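Local coordinates for protein lysozyme, putative (Bacillus anthracis, PDB 2WAG) that probably hydrolyses the beta-1,4-glycosidic bonds of bacterial cell-wall peptidoglycan with retention of anomeric configuration, as a family GH25 lysozyme, at residues 27-32 and 192-197; 121-126 and 156-161; 38-43 and 211-216. All blocks are in the same frame, centred on the assembly; numbering follows the deposited sequence. Where two conformers were deposited one is given.

Contact 1. Residues 27-32 and 192-197; sequences DIDWRE and SGYNGK
Y194 reaches from its loop to D29 and E32 at the start of helix 30-34, and carboxylates meet it at both ends. At its base, the backbone N donates to E32 OE2 (3.0 Å, 160° at the hydrogen), coming from above the carboxylate plane. CB stays 4.2 Å from E32 OE2. CG is held between the backbone N and the carbonyl carbon (chi1 84°), which turns the ring from the turn toward the helix. CD1 is the ring atom nearest E32, 3.2 Å from its CD; the carboxylate approaches obliquely, its plane 64° from that of the ring. CE1 is near both acids, E32 OE1 and D29 OD2. At the tip, OH donates to D29 OD2 over 2.6 Å. This oxygen lies at the ring edge near its plane and accepts through its anti lone pair, the one away from OD1.

E32 gets there with CG anti to its backbone N and a bend at chi2, which brings the carboxylate obliquely up to CD1 and CE1 of Y194; OE2 also comes to 3.4 Å from G193 CA. G193 to G196 form a type I beta turn. The other oxygen of D29, OD1, accepts from E32 N (3.1 Å), so D29 is the N-cap of the helix; R31 NE makes a salt bridge to the same OD1, its hydrogen bond weak. Q36 adds to the link, since its side-chain amide bonds both S192 N and E32 O.

The two carboxylates thus divide one tyrosine between them: E32 takes its backbone N-H and D29 its hydroxyl. With a phenol on OD2 and a helix N-terminal N-H and R31 on OD1, D29 is probably stabilised as the anion, so one carboxylate caps the helix with OD1 and holds the loop tyrosine with OD2.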
ATOM      1  N   ASP A  27       9.271  -4.119 -15.529  1.00 13.87           N
ATOM      2  CA  ASP A  27      10.536  -3.863 -16.205  0.50 14.75           C
ATOM      3  C   ASP A  27      11.059  -2.487 -15.795  1.00 14.96           C
ATOM      4  O   ASP A  27      10.461  -1.464 -16.122  1.00 17.68           O
ATOM      5  CB  ASP A  27      10.295  -3.917 -17.721  0.50 15.73           C
ATOM      6  CG  ASP A  27      11.579  -3.992 -18.526  0.50 17.09           C
ATOM      7  OD1 ASP A  27      12.674  -4.087 -17.941  0.50 19.42           O
ATOM      8  OD2 ASP A  27      11.490  -3.971 -19.773  0.50 19.39           O
ATOM      9  N   ILE A  28      12.174  -2.465 -15.090  1.00 13.41           N
ATOM     10  CA  ILE A  28      12.727  -1.219 -14.605  0.50 13.17           C
ATOM     11  C   ILE A  28      13.858  -0.739 -15.492  1.00 13.15           C
ATOM     12  O   ILE A  28      14.750  -1.509 -15.858  1.00 13.37           O
ATOM     13  CB  ILE A  28      13.243  -1.390 -13.183  0.50 12.61           C
ATOM     14  CG1 ILE A  28      12.080  -1.676 -12.236  0.50 13.45           C
ATOM     15  CG2 ILE A  28      14.031  -0.162 -12.746  0.50 12.29           C
ATOM     16  CD1 ILE A  28      12.522  -2.345 -10.988  0.50 13.64           C
ATOM     17  N   ASP A  29      13.804   0.541 -15.849  1.00 13.25           N
ATOM     18  CA  ASP A  29      14.870   1.172 -16.597  1.00 13.43           C
ATOM     19  C   ASP A  29      15.815   1.767 -15.549  1.00 12.20           C
ATOM     20  O   ASP A  29      15.590   2.866 -15.033  1.00 12.03           O
ATOM     21  CB  ASP A  29      14.300   2.271 -17.498  1.00 14.57           C
ATOM     22  CG  ASP A  29      15.367   2.958 -18.342  1.00 17.92           C
ATOM     23  OD1 ASP A  29      16.563   2.881 -18.013  1.00 19.09           O
ATOM     24  OD2 ASP A  29      14.996   3.580 -19.366  1.00 23.63           O
ATOM     25  N   TRP A  30      16.860   1.021 -15.215  1.00 11.30           N
ATOM     26  CA  TRP A  30      17.742   1.418 -14.119  1.00 10.38           C
ATOM     27  C   TRP A  30      18.519   2.682 -14.444  1.00 10.80           C
ATOM     28  O   TRP A  30      18.757   3.512 -13.563  1.00 11.05           O
ATOM     29  CB  TRP A  30      18.685   0.260 -13.742  1.00 11.18           C
ATOM     30  CG  TRP A  30      17.912  -0.827 -13.054  1.00 10.34           C
ATOM     31  CD1 TRP A  30      17.411  -1.975 -13.597  1.00 12.11           C
ATOM     32  CD2 TRP A  30      17.480  -0.805 -11.694  1.00 10.04           C
ATOM     33  NE1 TRP A  30      16.711  -2.683 -12.637  1.00 11.86           N
ATOM     34  CE2 TRP A  30      16.749  -1.986 -11.459  1.00 10.56           C
ATOM     35  CE3 TRP A  30      17.643   0.106 -10.650  1.00 11.30           C
ATOM     36  CZ2 TRP A  30      16.175  -2.273 -10.214  1.00 10.57           C
ATOM     37  CZ3 TRP A  30      17.075  -0.180  -9.418  1.00 11.59           C
ATOM     38  CH2 TRP A  30      16.353  -1.356  -9.208  1.00 12.30           C
ATOM     39  N   ARG A  31      18.881   2.862 -15.709  1.00 12.04           N
ATOM     40  CA  ARG A  31      19.577   4.085 -16.090  0.50 12.21           C
ATOM     41  C   ARG A  31      18.687   5.316 -15.879  1.00 11.88           C
ATOM     42  O   ARG A  31      19.165   6.387 -15.506  1.00 11.63           O
ATOM     43  CB  ARG A  31      20.098   4.007 -17.531  0.50 13.25           C
ATOM     44  CG  ARG A  31      19.315   3.082 -18.462  0.50 16.78           C
ATOM     45  CD  ARG A  31      19.761   1.600 -18.383  0.50 20.01           C
ATOM     46  NE  ARG A  31      18.785   0.737 -17.718  0.50 19.41           N
ATOM     47  CZ  ARG A  31      18.815  -0.603 -17.714  1.00 19.32           C
ATOM     48  NH1 ARG A  31      19.813  -1.263 -18.294  1.00 26.77           N
ATOM     49  NH2 ARG A  31      17.880  -1.277 -17.065  1.00 17.99           N
ATOM     50  N   GLU A  32      17.388   5.163 -16.110  1.00 11.42           N
ATOM     51  CA  GLU A  32      16.463   6.258 -15.895  1.00 11.61           C
ATOM     52  C   GLU A  32      16.292   6.596 -14.419  1.00 10.79           C
ATOM     53  O   GLU A  32      16.193   7.775 -14.041  1.00 11.18           O
ATOM     54  CB  GLU A  32      15.116   5.973 -16.550  1.00 13.41           C
ATOM     55  CG  GLU A  32      14.289   7.230 -16.753  1.00 16.37           C
ATOM     56  CD  GLU A  32      14.884   8.219 -17.771  1.00 20.16           C
ATOM     57  OE1 GLU A  32      15.815   7.878 -18.520  1.00 22.22           O
ATOM     58  OE2 GLU A  32      14.410   9.371 -17.814  1.00 25.53           O
ATOM     59  N   SER A 192       9.969  11.463 -12.543  1.00 14.98           N
ATOM     60  CA  SER A 192      10.116  12.330 -13.723  1.00 15.40           C
ATOM     61  C   SER A 192      10.850  11.600 -14.812  1.00 15.88           C
ATOM     62  O   SER A 192      10.834  10.399 -14.863  1.00 17.14           O
ATOM     63  CB  SER A 192      10.759  13.667 -13.364  1.00 15.69           C
ATOM     64  OG  SER A 192      12.060  13.589 -12.820  1.00 15.86           O
ATOM     65  N   GLY A 193      11.437  12.321 -15.730  1.00 15.50           N
ATOM     66  CA  GLY A 193      12.092  11.700 -16.867  1.00 17.96           C
ATOM     67  C   GLY A 193      11.207  11.087 -17.956  1.00 19.63           C
ATOM     68  O   GLY A 193      10.085  11.348 -18.009  1.00 18.18           O
ATOM     69  N   TYR A 194      11.758  10.330 -18.840  1.00 23.40           N
ATOM     70  CA  TYR A 194      10.970   9.984 -20.028  1.00 26.88           C
ATOM     71  C   TYR A 194       9.735   9.086 -19.856  1.00 28.37           C
ATOM     72  O   TYR A 194       8.737   9.321 -20.453  1.00 30.11           O
ATOM     73  CB  TYR A 194      11.844   9.434 -21.099  1.00 28.13           C
ATOM     74  CG  TYR A 194      12.050   8.010 -20.887  1.00 29.93           C
ATOM     75  CD1 TYR A 194      13.217   7.547 -20.374  1.00 31.33           C
ATOM     76  CD2 TYR A 194      11.044   7.114 -21.132  1.00 31.28           C
ATOM     77  CE1 TYR A 194      13.413   6.234 -20.159  1.00 32.06           C
ATOM     78  CE2 TYR A 194      11.228   5.789 -20.920  1.00 31.54           C
ATOM     79  CZ  TYR A 194      12.428   5.349 -20.431  1.00 32.67           C
ATOM     80  OH  TYR A 194      12.618   4.007 -20.187  1.00 33.40           O
ATOM     81  N   ASN A 195       9.779   8.059 -19.068  1.00 29.73           N
ATOM     82  CA  ASN A 195       8.584   7.251 -19.061  1.00 30.12           C
ATOM     83  C   ASN A 195       7.954   7.827 -17.921  1.00 29.47           C
ATOM     84  O   ASN A 195       7.215   7.194 -17.337  1.00 29.52           O
ATOM     85  N   GLY A 196       8.336   9.019 -17.497  1.00 28.55           N
ATOM     86  CA  GLY A 196       7.937   9.460 -16.171  1.00 27.60           C
ATOM     87  C   GLY A 196       6.428   9.502 -15.915  1.00 26.92           C
ATOM     88  O   GLY A 196       5.702  10.041 -16.715  1.00 27.50           O
ATOM     89  N   LYS A 197       5.988   8.872 -14.836  1.00 25.77           N
ATOM     90  CA  LYS A 197       4.576   8.823 -14.497  1.00 24.90           C
ATOM     91  C   LYS A 197       4.470   8.473 -13.029  1.00 23.34           C
ATOM     92  O   LYS A 197       5.481   8.235 -12.348  1.00 23.22           O
ATOM     93  CB  LYS A 197       3.834   7.770 -15.328  1.00 25.86           C
ATOM     94  CG  LYS A 197       4.553   6.446 -15.457  1.00 27.71           C
ATOM     95  CD  LYS A 197       4.131   5.768 -16.748  1.00 29.11           C
ATOM     96  CE  LYS A 197       2.997   4.808 -16.494  1.00 32.24           C
ATOM     97  NZ  LYS A 197       3.514   3.442 -16.190  1.00 34.28           N
TER

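Contact 2. Residues 121-126 and 156-161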
ATOM      1  N   ASP A 121       9.537 -17.127  18.897  1.00 13.11           N
ATOM      2  CA  ASP A 121       9.761 -17.917  17.710  1.00 13.45           C
ATOM      3  C   ASP A 121      10.390 -17.102  16.597  1.00 12.59           C
ATOM      4  O   ASP A 121      11.177 -17.617  15.825  1.00 14.17           O
ATOM      5  CB  ASP A 121       8.456 -18.560  17.243  1.00 14.51           C
ATOM      6  CG  ASP A 121       7.927 -19.576  18.228  1.00 18.35           C
ATOM      7  OD1 ASP A 121       8.740 -20.255  18.878  1.00 20.98           O
ATOM      8  OD2 ASP A 121       6.700 -19.688  18.361  1.00 22.70           O
ATOM      9  N   VAL A 122      10.045 -15.822  16.525  1.00 11.39           N
ATOM     10  CA  VAL A 122      10.688 -14.957  15.557  1.00 10.76           C
ATOM     11  C   VAL A 122      12.153 -14.718  15.959  1.00 10.21           C
ATOM     12  O   VAL A 122      13.034 -14.814  15.127  1.00 10.66           O
ATOM     13  CB  VAL A 122       9.903 -13.646  15.410  1.00 11.06           C
ATOM     14  CG1 VAL A 122      10.596 -12.709  14.450  1.00 10.99           C
ATOM     15  CG2 VAL A 122       8.467 -13.959  14.941  1.00 12.34           C
ATOM     16  N   THR A 123      12.406 -14.440  17.231  1.00  9.70           N
ATOM     17  CA  THR A 123      13.788 -14.233  17.664  1.00 10.17           C
ATOM     18  C   THR A 123      14.675 -15.427  17.320  1.00  9.97           C
ATOM     19  O   THR A 123      15.788 -15.264  16.858  1.00 10.24           O
ATOM     20  CB  THR A 123      13.844 -13.919  19.157  1.00 10.61           C
ATOM     21  OG1 THR A 123      13.097 -12.727  19.420  1.00 11.89           O
ATOM     22  CG2 THR A 123      15.300 -13.741  19.633  1.00 11.51           C
ATOM     23  N   LYS A 124      14.174 -16.645  17.544  1.00 10.06           N
ATOM     24  CA  LYS A 124      15.008 -17.816  17.267  1.00 10.99           C
ATOM     25  C   LYS A 124      15.437 -17.851  15.802  1.00 10.22           C
ATOM     26  O   LYS A 124      16.616 -18.035  15.468  1.00 11.55           O
ATOM     27  CB  LYS A 124      14.260 -19.135  17.557  1.00 12.29           C
ATOM     28  CG  LYS A 124      14.016 -19.438  19.008  1.00 13.64           C
ATOM     29  CD  LYS A 124      13.314 -20.808  19.129  1.00 20.23           C
ATOM     30  CE  LYS A 124      12.809 -21.084  20.512  1.00 26.41           C
ATOM     31  NZ  LYS A 124      12.351 -22.503  20.622  1.00 29.57           N
ATOM     32  N   GLU A 125      14.465 -17.717  14.900  1.00 10.16           N
ATOM     33  CA  GLU A 125      14.746 -17.954  13.502  1.00  9.79           C
ATOM     34  C   GLU A 125      15.433 -16.752  12.854  1.00  9.67           C
ATOM     35  O   GLU A 125      16.363 -16.903  12.065  1.00 10.04           O
ATOM     36  CB  GLU A 125      13.463 -18.323  12.743  1.00 10.77           C
ATOM     37  CG  GLU A 125      12.714 -19.517  13.355  1.00 12.36           C
ATOM     38  CD  GLU A 125      13.570 -20.759  13.533  1.00 12.97           C
ATOM     39  OE1 GLU A 125      14.523 -20.962  12.761  1.00 13.14           O
ATOM     40  OE2 GLU A 125      13.229 -21.556  14.448  1.00 17.31           O
ATOM     41  N   LEU A 126      14.969 -15.552  13.206  1.00  8.95           N
ATOM     42  CA  LEU A 126      15.582 -14.357  12.634  1.00  9.86           C
ATOM     43  C   LEU A 126      17.049 -14.229  13.107  1.00  8.67           C
ATOM     44  O   LEU A 126      17.923 -13.809  12.351  1.00  9.42           O
ATOM     45  CB  LEU A 126      14.765 -13.122  13.014  1.00 11.26           C
ATOM     46  CG  LEU A 126      15.114 -11.791  12.360  1.00 11.53           C
ATOM     47  CD1 LEU A 126      15.048 -11.922  10.850  1.00 12.01           C
ATOM     48  CD2 LEU A 126      14.067 -10.790  12.830  1.00 13.62           C
ATOM     49  N   ASP A 156      13.339  -3.126  21.212  1.00 11.10           N
ATOM     50  CA  ASP A 156      14.098  -3.651  22.360  1.00 12.15           C
ATOM     51  C   ASP A 156      14.853  -4.948  21.997  1.00 12.21           C
ATOM     52  O   ASP A 156      14.912  -5.904  22.791  1.00 14.20           O
ATOM     53  CB  ASP A 156      13.153  -3.926  23.546  1.00 13.85           C
ATOM     54  CG  ASP A 156      12.399  -2.695  23.995  1.00 15.71           C
ATOM     55  OD1 ASP A 156      13.026  -1.631  24.104  1.00 19.29           O
ATOM     56  OD2 ASP A 156      11.179  -2.820  24.270  1.00 19.35           O
ATOM     57  N   ALA A 157      15.428  -4.994  20.808  1.00 11.17           N
ATOM     58  CA  ALA A 157      16.080  -6.198  20.324  1.00 11.38           C
ATOM     59  C   ALA A 157      16.988  -5.865  19.149  1.00 10.87           C
ATOM     60  O   ALA A 157      17.075  -4.720  18.711  1.00 11.39           O
ATOM     61  CB  ALA A 157      15.025  -7.245  19.947  1.00 12.36           C
ATOM     62  N   TYR A 158      17.680  -6.881  18.649  1.00 10.45           N
ATOM     63  CA  TYR A 158      18.545  -6.766  17.473  1.00  9.82           C
ATOM     64  C   TYR A 158      19.445  -5.531  17.471  1.00  9.70           C
ATOM     65  O   TYR A 158      19.527  -4.808  16.482  1.00  9.83           O
ATOM     66  CB  TYR A 158      17.721  -6.821  16.180  1.00 10.36           C
ATOM     67  CG  TYR A 158      16.828  -8.034  16.167  1.00  9.36           C
ATOM     68  CD1 TYR A 158      17.338  -9.295  15.866  1.00 11.58           C
ATOM     69  CD2 TYR A 158      15.490  -7.942  16.521  1.00  9.91           C
ATOM     70  CE1 TYR A 158      16.524 -10.426  15.888  1.00 10.62           C
ATOM     71  CE2 TYR A 158      14.656  -9.068  16.546  1.00 11.18           C
ATOM     72  CZ  TYR A 158      15.187 -10.314  16.215  1.00 10.76           C
ATOM     73  OH  TYR A 158      14.393 -11.450  16.219  1.00 11.70           O
ATOM     74  N   PRO A 159      20.213  -5.331  18.547  1.00 10.22           N
ATOM     75  CA  PRO A 159      21.163  -4.220  18.520  1.00 10.47           C
ATOM     76  C   PRO A 159      22.281  -4.434  17.494  1.00 10.51           C
ATOM     77  O   PRO A 159      22.927  -3.465  17.102  1.00 11.80           O
ATOM     78  CB  PRO A 159      21.728  -4.190  19.952  1.00 11.24           C
ATOM     79  CG  PRO A 159      21.519  -5.581  20.465  1.00 11.34           C
ATOM     80  CD  PRO A 159      20.256  -6.090  19.806  1.00 10.51           C
ATOM     81  N   GLN A 160      22.459  -5.676  17.030  1.00 10.16           N
ATOM     82  CA  GLN A 160      23.496  -6.003  16.057  1.00 10.69           C
ATOM     83  C   GLN A 160      23.101  -5.660  14.626  1.00  9.93           C
ATOM     84  O   GLN A 160      23.889  -5.877  13.712  1.00 11.06           O
ATOM     85  CB  GLN A 160      23.923  -7.489  16.137  1.00 11.18           C
ATOM     86  CG  GLN A 160      22.925  -8.549  15.670  1.00 12.48           C
ATOM     87  CD  GLN A 160      21.826  -8.916  16.678  1.00 11.27           C
ATOM     88  OE1 GLN A 160      21.468  -8.137  17.561  1.00 12.14           O
ATOM     89  NE2 GLN A 160      21.280 -10.132  16.541  1.00 13.08           N
ATOM     90  N   CYS A 161      21.901  -5.135  14.415  1.00  9.29           N
ATOM     91  CA  CYS A 161      21.427  -4.796  13.056  1.00  8.51           C
ATOM     92  C   CYS A 161      21.180  -3.313  12.905  1.00  8.75           C
ATOM     93  O   CYS A 161      21.041  -2.674  13.832  1.00 10.49           O
ATOM     94  CB  CYS A 161      20.103  -5.517  12.722  1.00  8.87           C
ATOM     95  SG  CYS A 161      20.291  -7.378  12.757  1.00 10.33           S
TER
HETATM   96  O   HOH W   1      11.941 -11.119  17.336  1.00 12.96           O
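Y158 points its ring end-on at helix 119-137, so that the hydroxyl arrives first, between T123 and L126. The closest approach is to the helix backbone: Y158 OH lies 3.2 Å from T123 CA. L126 crosses the ring end at a slant; its CD2 meets Y158 CZ at 3.6 Å and OH at 3.5 Å. The leucine comes into position with CG anti to its backbone N (chi1 -171°), which swings the isobutyl group toward the tyrosine. V122 lies at the margin, its CG1 4.4 Å from Y158 OH.

T123 and Y158 are joined through solvent. The side-chain oxygens are 3.7 Å apart, and one water bridges them, 2.9 Å from T123 OG1 and 2.7 Å from Y158 OH. It sits in the plane of the ring at its edge, giving the hydroxyl of a buried tyrosine a polar partner. T123 OG1 is also bonded to R119 O, one turn earlier in the helix.

Y158, which follows A157, opens a type I beta turn ending at C161; A157 and I154 belong to the magnesium site. The tyrosine packs further on S127 and I130 of helix 119-137 and on L143 of strand 142-145. In the loop leading into strand 162-166, Y158 thus sits between helix 119-137 and strand 142-145, and L126 touches I154 of helix 147-154.

Contact 3. Residues 38-43 and 211-216; sequences MKFAFI and EEFENY
F213 and F40 pack as an aromatic pair that meets rim to rim, the ring centroids 5.9 Å apart and the planes inclined at 46°. Neither ring lies over the face of the other. The nearest carbons are F213 CE1 and F40 CD2, at 3.5 Å, and F40 CB sits in the plane of the F213 ring at its edge, 3.8 Å from F213 CZ. F213 holds CG anti to its backbone N (chi1 180°), which extends its ring straight out from the helix. F213 was modelled in two conformers, and the contacts given are those of one.

Apolar packing adds K39, whose CB lies 3.7 Å from F213 CZ, while the rest of the lysine chain leads away from the ring. In the family 25 fold, a TIM-like barrel, strand 40-47 lies between strands 17-21 and 69-75, and helix 210-214 packs by the start of the strand; F213 also touches I16 in the loop ahead of strand 17-21.

The polar approach is that of a carbonyl to a ring edge: K39 O lies near the plane of F213, 3.3 Å from F213 CZ, where the slightly positive ring hydrogens would face it. Around this pair the aromatic packing goes on, F40 meeting F182 edge-to-face and Y216 meeting F206 in the same way. The R69 guanidinium NH2 donates to both F213 O and Y216 O at the helix end.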
ATOM      1  N   MET A  38      18.530   8.765  -7.929  1.00  8.53           N
ATOM      2  CA  MET A  38      18.402   7.620  -7.021  1.00  8.77           C
ATOM      3  C   MET A  38      19.803   7.075  -6.775  1.00  9.18           C
ATOM      4  O   MET A  38      20.503   6.681  -7.722  1.00 10.97           O
ATOM      5  CB  MET A  38      17.519   6.540  -7.625  1.00  9.10           C
ATOM      6  CG  MET A  38      16.098   7.018  -7.911  1.00 10.89           C
ATOM      7  SD  MET A  38      15.202   7.466  -6.402  1.00 12.17           S
ATOM      8  CE  MET A  38      13.659   7.971  -7.158  1.00 15.14           C
ATOM      9  N   LYS A  39      20.216   7.043  -5.512  1.00  8.39           N
ATOM     10  CA  LYS A  39      21.580   6.654  -5.171  1.00  9.41           C
ATOM     11  C   LYS A  39      21.734   5.200  -4.805  1.00  8.46           C
ATOM     12  O   LYS A  39      22.856   4.690  -4.746  1.00  9.79           O
ATOM     13  CB  LYS A  39      22.156   7.554  -4.083  1.00 10.57           C
ATOM     14  CG  LYS A  39      22.455   8.931  -4.660  1.00 14.49           C
ATOM     15  CD  LYS A  39      23.253   9.776  -3.736  1.00 18.00           C
ATOM     16  CE  LYS A  39      23.391  11.155  -4.325  1.00 18.71           C
ATOM     17  NZ  LYS A  39      24.301  11.140  -5.499  1.00 19.73           N
ATOM     18  N   PHE A  40      20.620   4.533  -4.529  1.00  8.31           N
ATOM     19  CA  PHE A  40      20.681   3.137  -4.112  1.00  8.37           C
ATOM     20  C   PHE A  40      19.422   2.409  -4.508  1.00  8.14           C
ATOM     21  O   PHE A  40      18.376   3.021  -4.770  1.00  8.62           O
ATOM     22  CB  PHE A  40      20.957   2.975  -2.597  1.00  8.80           C
ATOM     23  CG  PHE A  40      19.869   3.522  -1.683  1.00  8.11           C
ATOM     24  CD1 PHE A  40      18.827   2.719  -1.253  1.00  9.14           C
ATOM     25  CD2 PHE A  40      19.954   4.818  -1.191  1.00  8.61           C
ATOM     26  CE1 PHE A  40      17.838   3.229  -0.384  1.00  9.37           C
ATOM     27  CE2 PHE A  40      18.997   5.341  -0.327  1.00  8.38           C
ATOM     28  CZ  PHE A  40      17.924   4.539   0.080  1.00  8.88           C
ATOM     29  N   ALA A  41      19.528   1.094  -4.512  1.00  8.41           N
ATOM     30  CA  ALA A  41      18.431   0.190  -4.747  1.00  8.47           C
ATOM     31  C   ALA A  41      18.566  -1.046  -3.860  1.00  8.18           C
ATOM     32  O   ALA A  41      19.598  -1.579  -3.755  1.00  9.13           O
ATOM     33  CB  ALA A  41      18.330  -0.170  -6.164  1.00 10.08           C
ATOM     34  N   PHE A  42      17.479  -1.449  -3.250  1.00  7.55           N
ATOM     35  CA  PHE A  42      17.384  -2.775  -2.642  1.00  7.65           C
ATOM     36  C   PHE A  42      16.394  -3.597  -3.462  1.00  7.31           C
ATOM     37  O   PHE A  42      15.248  -3.177  -3.664  1.00  8.85           O
ATOM     38  CB  PHE A  42      16.930  -2.679  -1.185  1.00  7.13           C
ATOM     39  CG  PHE A  42      17.995  -2.161  -0.242  1.00  7.79           C
ATOM     40  CD1 PHE A  42      19.061  -2.973   0.134  1.00  8.30           C
ATOM     41  CD2 PHE A  42      17.937  -0.873   0.253  1.00  9.27           C
ATOM     42  CE1 PHE A  42      20.039  -2.508   1.007  1.00  8.49           C
ATOM     43  CE2 PHE A  42      18.926  -0.396   1.131  1.00  9.85           C
ATOM     44  CZ  PHE A  42      19.971  -1.221   1.497  1.00  8.92           C
ATOM     45  N   ILE A  43      16.845  -4.744  -3.956  1.00  7.26           N
ATOM     46  CA  ILE A  43      16.088  -5.543  -4.886  1.00  8.03           C
ATOM     47  C   ILE A  43      15.658  -6.835  -4.223  1.00  7.35           C
ATOM     48  O   ILE A  43      16.481  -7.524  -3.623  1.00  7.41           O
ATOM     49  CB  ILE A  43      16.975  -5.875  -6.112  1.00  8.54           C
ATOM     50  CG1 ILE A  43      17.489  -4.597  -6.793  1.00 10.08           C
ATOM     51  CG2 ILE A  43      16.243  -6.808  -7.099  1.00  9.55           C
ATOM     52  CD1 ILE A  43      18.612  -4.878  -7.754  1.00 10.92           C
ATOM     53  N   GLU A 211      29.090  11.103   2.099  1.00 16.24           N
ATOM     54  CA  GLU A 211      30.301  10.410   2.511  1.00 16.79           C
ATOM     55  C   GLU A 211      29.961   9.191   3.378  1.00 15.13           C
ATOM     56  O   GLU A 211      30.514   8.101   3.160  1.00 15.05           O
ATOM     57  CB  GLU A 211      31.255  11.366   3.236  1.00 18.14           C
ATOM     58  CG  GLU A 211      32.509  10.680   3.744  1.00 22.74           C
ATOM     59  CD  GLU A 211      33.531  11.652   4.312  1.00 28.63           C
ATOM     60  OE1 GLU A 211      33.168  12.814   4.579  1.00 31.65           O
ATOM     61  OE2 GLU A 211      34.698  11.246   4.496  1.00 32.31           O
ATOM     62  N   GLU A 212      29.053   9.372   4.339  1.00 13.31           N
ATOM     63  CA  GLU A 212      28.580   8.251   5.160  1.00 12.63           C
ATOM     64  C   GLU A 212      27.983   7.159   4.279  1.00 12.04           C
ATOM     65  O   GLU A 212      28.214   5.973   4.489  1.00 12.75           O
ATOM     66  CB  GLU A 212      27.580   8.737   6.216  1.00 12.55           C
ATOM     67  CG  GLU A 212      28.236   9.606   7.305  1.00 14.11           C
ATOM     68  CD  GLU A 212      27.259  10.360   8.175  1.00 15.24           C
ATOM     69  OE1 GLU A 212      26.135  10.695   7.721  1.00 14.94           O
ATOM     70  OE2 GLU A 212      27.624  10.667   9.335  1.00 19.89           O
ATOM     71  N   PHE A 213      27.219   7.587   3.291  0.50 12.28           N
ATOM     72  CA  PHE A 213      26.614   6.682   2.348  0.50 12.83           C
ATOM     73  C   PHE A 213      27.672   5.851   1.620  0.50 12.81           C
ATOM     74  O   PHE A 213      27.596   4.620   1.591  0.50 12.86           O
ATOM     75  CB  PHE A 213      25.810   7.528   1.376  0.50 12.80           C
ATOM     76  CG  PHE A 213      25.116   6.750   0.321  0.50 14.43           C
ATOM     77  CD1 PHE A 213      24.019   5.967   0.627  0.50 16.36           C
ATOM     78  CD2 PHE A 213      25.539   6.829  -0.990  0.50 15.66           C
ATOM     79  CE1 PHE A 213      23.362   5.253  -0.369  0.50 17.26           C
ATOM     80  CE2 PHE A 213      24.900   6.124  -1.983  0.50 16.60           C
ATOM     81  CZ  PHE A 213      23.805   5.329  -1.677  0.50 17.70           C
ATOM     82  N   GLU A 214      28.696   6.523   1.112  1.00 12.81           N
ATOM     83  CA  GLU A 214      29.738   5.887   0.316  1.00 14.14           C
ATOM     84  C   GLU A 214      30.485   4.837   1.135  1.00 14.21           C
ATOM     85  O   GLU A 214      30.922   3.816   0.605  1.00 15.88           O
ATOM     86  CB  GLU A 214      30.706   6.931  -0.240  1.00 15.39           C
ATOM     87  N   ASN A 215      30.618   5.096   2.433  1.00 13.93           N
ATOM     88  CA  ASN A 215      31.323   4.197   3.345  1.00 14.43           C
ATOM     89  C   ASN A 215      30.405   3.194   4.046  1.00 13.35           C
ATOM     90  O   ASN A 215      30.869   2.374   4.845  1.00 13.85           O
ATOM     91  CB  ASN A 215      32.027   5.026   4.420  1.00 15.24           C
ATOM     92  CG  ASN A 215      33.190   5.805   3.876  1.00 18.91           C
ATOM     93  OD1 ASN A 215      33.870   5.362   2.949  1.00 23.67           O
ATOM     94  ND2 ASN A 215      33.411   6.985   4.436  1.00 22.18           N
ATOM     95  N   TYR A 216      29.105   3.253   3.753  1.00 11.60           N
ATOM     96  CA  TYR A 216      28.139   2.442   4.497  1.00 11.39           C
ATOM     97  C   TYR A 216      28.340   0.944   4.258  1.00 11.40           C
ATOM     98  O   TYR A 216      28.382   0.492   3.115  1.00 11.48           O
ATOM     99  CB  TYR A 216      26.707   2.871   4.135  1.00 10.60           C
ATOM    100  CG  TYR A 216      25.703   2.093   4.966  1.00 10.15           C
ATOM    101  CD1 TYR A 216      25.592   2.306   6.336  1.00  9.66           C
ATOM    102  CD2 TYR A 216      24.895   1.122   4.379  1.00  9.97           C
ATOM    103  CE1 TYR A 216      24.705   1.542   7.121  1.00 10.08           C
ATOM    104  CE2 TYR A 216      24.000   0.367   5.143  1.00 10.41           C
ATOM    105  CZ  TYR A 216      23.915   0.573   6.504  1.00  9.16           C
ATOM    106  OH  TYR A 216      23.039  -0.190   7.248  1.00 10.99           O
TER

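In the fold
From the N terminus, the chain passes through 27-32 and helix 30-34, then, after a short connection, strand 40-47, so the first halves of contacts 1 and 3 follow one another and touch, W30 packing on A41 and I43. Contact 2 comes next: 121-126 on helix 119-137 joins the loop at 156-161, a short closure nested inside the loops of both other contacts. At 192-197 contact 1 closes, joining the start of helix 30-34 to the loop between strands 182-186 and 202-206; contact 3 closes at 211-216, so these two cross. Contacts 1 and 2 lie on opposite sides of the chain's centre, their centres 37 Å apart; contact 3 ties the C-terminal helix to an early barrel strand.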